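Local coordinates for immunity protein (Neisseria meningitidis, PDB 4Q7O), which probably protects the bacterium that makes it by neutralising the toxin of a contact-dependent growth-inhibition system, at residues 25-30 and 89-94. Sequence-based numbering, arbitrary orientation.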
ATOM      1  N   SER B  25      -3.784   0.121   2.809  1.00  7.62           N
ATOM      2  CA  SER B  25      -3.461  -1.175   2.208  1.00  8.21           C
ATOM      3  C   SER B  25      -2.269  -1.805   2.932  1.00  7.79           C
ATOM      4  O   SER B  25      -2.290  -2.983   3.311  1.00  9.68           O
ATOM      5  CB  SER B  25      -3.098  -1.008   0.720  1.00  9.46           C
ATOM      6  OG  SER B  25      -3.816   0.047   0.087  1.00 13.19           O
ATOM      7  N   ILE B  26      -1.224  -1.009   3.128  1.00  6.43           N
ATOM      8  CA  ILE B  26      -0.003  -1.499   3.758  1.00  6.61           C
ATOM      9  C   ILE B  26      -0.244  -1.822   5.224  1.00  6.51           C
ATOM     10  O   ILE B  26       0.237  -2.834   5.733  1.00  8.01           O
ATOM     11  CB  ILE B  26       1.128  -0.457   3.638  1.00  6.71           C
ATOM     12  CG1 ILE B  26       1.477  -0.219   2.168  1.00  7.88           C
ATOM     13  CG2 ILE B  26       2.375  -0.891   4.411  1.00  8.39           C
ATOM     14  CD1 ILE B  26       2.418   0.954   1.974  1.00  8.36           C
ATOM     15  N   PHE B  27      -1.009  -0.969   5.894  1.00  6.01           N
ATOM     16  CA  PHE B  27      -1.337  -1.152   7.305  1.00  6.96           C
ATOM     17  C   PHE B  27      -1.918  -2.543   7.571  1.00  7.32           C
ATOM     18  O   PHE B  27      -1.413  -3.296   8.405  1.00  6.93           O
ATOM     19  CB  PHE B  27      -2.317  -0.062   7.748  1.00  7.37           C
ATOM     20  CG  PHE B  27      -2.766  -0.190   9.175  1.00  7.44           C
ATOM     21  CD1 PHE B  27      -2.048   0.407  10.203  1.00  8.93           C
ATOM     22  CD2 PHE B  27      -3.925  -0.879   9.491  1.00  8.69           C
ATOM     23  CE1 PHE B  27      -2.465   0.289  11.516  1.00 10.25           C
ATOM     24  CE2 PHE B  27      -4.340  -1.004  10.806  1.00  8.48           C
ATOM     25  CZ  PHE B  27      -3.613  -0.420  11.814  1.00  9.25           C
ATOM     26  N   PHE B  28      -2.969  -2.899   6.845  1.00  7.15           N
ATOM     27  CA  PHE B  28      -3.610  -4.182   7.088  1.00  7.33           C
ATOM     28  C   PHE B  28      -2.767  -5.378   6.664  1.00  7.66           C
ATOM     29  O   PHE B  28      -2.684  -6.359   7.399  1.00  8.54           O
ATOM     30  CB  PHE B  28      -5.017  -4.224   6.487  1.00  8.74           C
ATOM     31  CG  PHE B  28      -6.023  -3.511   7.321  1.00  9.39           C
ATOM     32  CD1 PHE B  28      -6.403  -4.034   8.549  1.00 11.32           C
ATOM     33  CD2 PHE B  28      -6.575  -2.312   6.904  1.00  9.94           C
ATOM     34  CE1 PHE B  28      -7.324  -3.379   9.345  1.00 11.80           C
ATOM     35  CE2 PHE B  28      -7.498  -1.657   7.696  1.00 10.64           C
ATOM     36  CZ  PHE B  28      -7.868  -2.190   8.918  1.00 11.94           C
ATOM     37  N   GLU B  29      -2.112  -5.294   5.510  1.00  8.07           N
ATOM     38  CA  GLU B  29      -1.335  -6.438   5.048  1.00 10.17           C
ATOM     39  C   GLU B  29      -0.155  -6.732   5.954  1.00 10.35           C
ATOM     40  O   GLU B  29       0.145  -7.890   6.247  1.00 10.96           O
ATOM     41  CB  GLU B  29      -0.849  -6.250   3.612  1.00 12.43           C
ATOM     42  CG  GLU B  29       0.019  -7.402   3.092  1.00 16.32           C
ATOM     43  CD  GLU B  29      -0.660  -8.767   3.134  1.00 21.27           C
ATOM     44  OE1 GLU B  29      -1.907  -8.839   3.159  1.00 23.27           O
ATOM     45  OE2 GLU B  29       0.070  -9.781   3.132  1.00 23.95           O
ATOM     46  N   THR B  30       0.516  -5.687   6.417  1.00  9.88           N
ATOM     47  CA  THR B  30       1.709  -5.915   7.219  1.00 10.86           C
ATOM     48  C   THR B  30       1.362  -6.435   8.622  1.00 10.37           C
ATOM     49  O   THR B  30       2.063  -7.287   9.156  1.00 10.07           O
ATOM     50  CB  THR B  30       2.648  -4.693   7.247  1.00 12.13           C
ATOM     51  OG1 THR B  30       1.952  -3.568   7.778  1.00 12.30           O
ATOM     52  CG2 THR B  30       3.138  -4.365   5.843  1.00 14.24           C
ATOM     53  N   PHE B  89      -3.060   7.540  10.448  1.00  5.52           N
ATOM     54  CA  PHE B  89      -2.424   6.247  10.233  1.00  5.74           C
ATOM     55  C   PHE B  89      -0.979   6.442   9.836  1.00  7.60           C
ATOM     56  O   PHE B  89      -0.651   7.381   9.111  1.00  8.02           O
ATOM     57  CB  PHE B  89      -3.113   5.483   9.097  1.00  5.58           C
ATOM     58  CG  PHE B  89      -4.450   4.945   9.455  1.00  5.91           C
ATOM     59  CD1 PHE B  89      -5.571   5.765   9.423  1.00  7.31           C
ATOM     60  CD2 PHE B  89      -4.600   3.609   9.798  1.00  7.26           C
ATOM     61  CE1 PHE B  89      -6.819   5.265   9.744  1.00  8.34           C
ATOM     62  CE2 PHE B  89      -5.850   3.100  10.118  1.00  8.39           C
ATOM     63  CZ  PHE B  89      -6.958   3.924  10.091  1.00  9.18           C
ATOM     64  N   SER B  90      -0.111   5.546  10.280  1.00  7.78           N
ATOM     65  CA  SER B  90       1.230   5.519   9.717  1.00  9.26           C
ATOM     66  C   SER B  90       1.749   4.106   9.571  1.00  9.22           C
ATOM     67  O   SER B  90       1.369   3.209  10.323  1.00 10.14           O
ATOM     68  CB  SER B  90       2.197   6.379  10.529  1.00 13.63           C
ATOM     69  OG  SER B  90       2.537   5.752  11.743  1.00 16.80           O
ATOM     70  N   VAL B  91       2.607   3.917   8.579  1.00  8.23           N
ATOM     71  CA  VAL B  91       3.318   2.659   8.415  1.00  8.25           C
ATOM     72  C   VAL B  91       4.799   2.920   8.166  1.00  9.98           C
ATOM     73  O   VAL B  91       5.185   3.987   7.683  1.00 10.13           O
ATOM     74  CB  VAL B  91       2.733   1.807   7.260  1.00  9.29           C
ATOM     75  CG1 VAL B  91       1.329   1.349   7.600  1.00 10.95           C
ATOM     76  CG2 VAL B  91       2.775   2.572   5.940  1.00 10.51           C
ATOM     77  N   GLY B  92       5.624   1.940   8.512  1.00 12.66           N
ATOM     78  CA  GLY B  92       7.055   2.043   8.298  1.00 15.46           C
ATOM     79  C   GLY B  92       7.819   2.563   9.501  1.00 18.81           C
ATOM     80  O   GLY B  92       7.291   2.617  10.624  1.00 19.44           O
ATOM     81  N   ASP B  93       9.067   2.943   9.250  1.00 22.37           N
ATOM     82  CA  ASP B  93       9.991   3.403  10.279  1.00 26.77           C
ATOM     83  C   ASP B  93       9.467   4.617  11.037  1.00 27.02           C
ATOM     84  O   ASP B  93       8.873   5.521  10.447  1.00 26.09           O
ATOM     85  CB  ASP B  93      11.341   3.724   9.628  1.00 30.38           C
ATOM     86  CG  ASP B  93      12.273   4.488  10.546  1.00 33.64           C
ATOM     87  OD1 ASP B  93      12.273   4.224  11.769  1.00 34.93           O
ATOM     88  OD2 ASP B  93      13.014   5.353  10.034  1.00 34.99           O
ATOM     89  N   ASP B  94       9.708   4.632  12.347  1.00 28.17           N
ATOM     90  CA  ASP B  94       9.279   5.724  13.214  1.00 29.10           C
ATOM     91  C   ASP B  94       9.883   7.062  12.798  1.00 28.56           C
ATOM     92  O   ASP B  94       9.260   8.113  12.973  1.00 29.29           O
ATOM     93  CB  ASP B  94       9.640   5.419  14.673  1.00 30.47           C
TER
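The carbonyl oxygen of I26, whose side chain meets V91 across the contact, is gripped by two donors one helical turn on: T30 OG1 at 2.8 Å and T30 N at 2.9 Å, reaching it from opposite faces of the carbonyl plane. This turn, with its carbonyl oxygen shared by two donors, belongs to helix 22-34, which packs on the four-stranded antiparallel sheet of an alpha+beta fold through strand 86-91; the axes of 25-30 and 89-91 cross at 62°. The interface itself is apolar and buried. V91 directs both methyls at the helix: CG1 rests against the backbone at F27, 3.7 Å from F27 CA, while CG2 meets the CG2 branch of I26 at 3.8 Å. Placement anti to its own nitrogen carries that I26 methyl to V91. Two residues back along the strand, F89 comes from the same face of the sheet and makes a T-shaped stack with F27, presenting its edge to one face of the F27 ring; the centroids are 5.4 Å apart and the planes 89° to each other. S90, which starts away from the helix, hydrogen-bonds through OG to Q59 NE2 on the adjacent strand 58-62. Around the contact, F111 of helix 104-121 touches F89, and I26 packs on I26 of the second subunit. With CG of F27 anti to the backbone N (chi1 178°), its CD1 lies 4.1 Å from F89 CD2, which sits over one face of the F27 ring, displaced toward its rim.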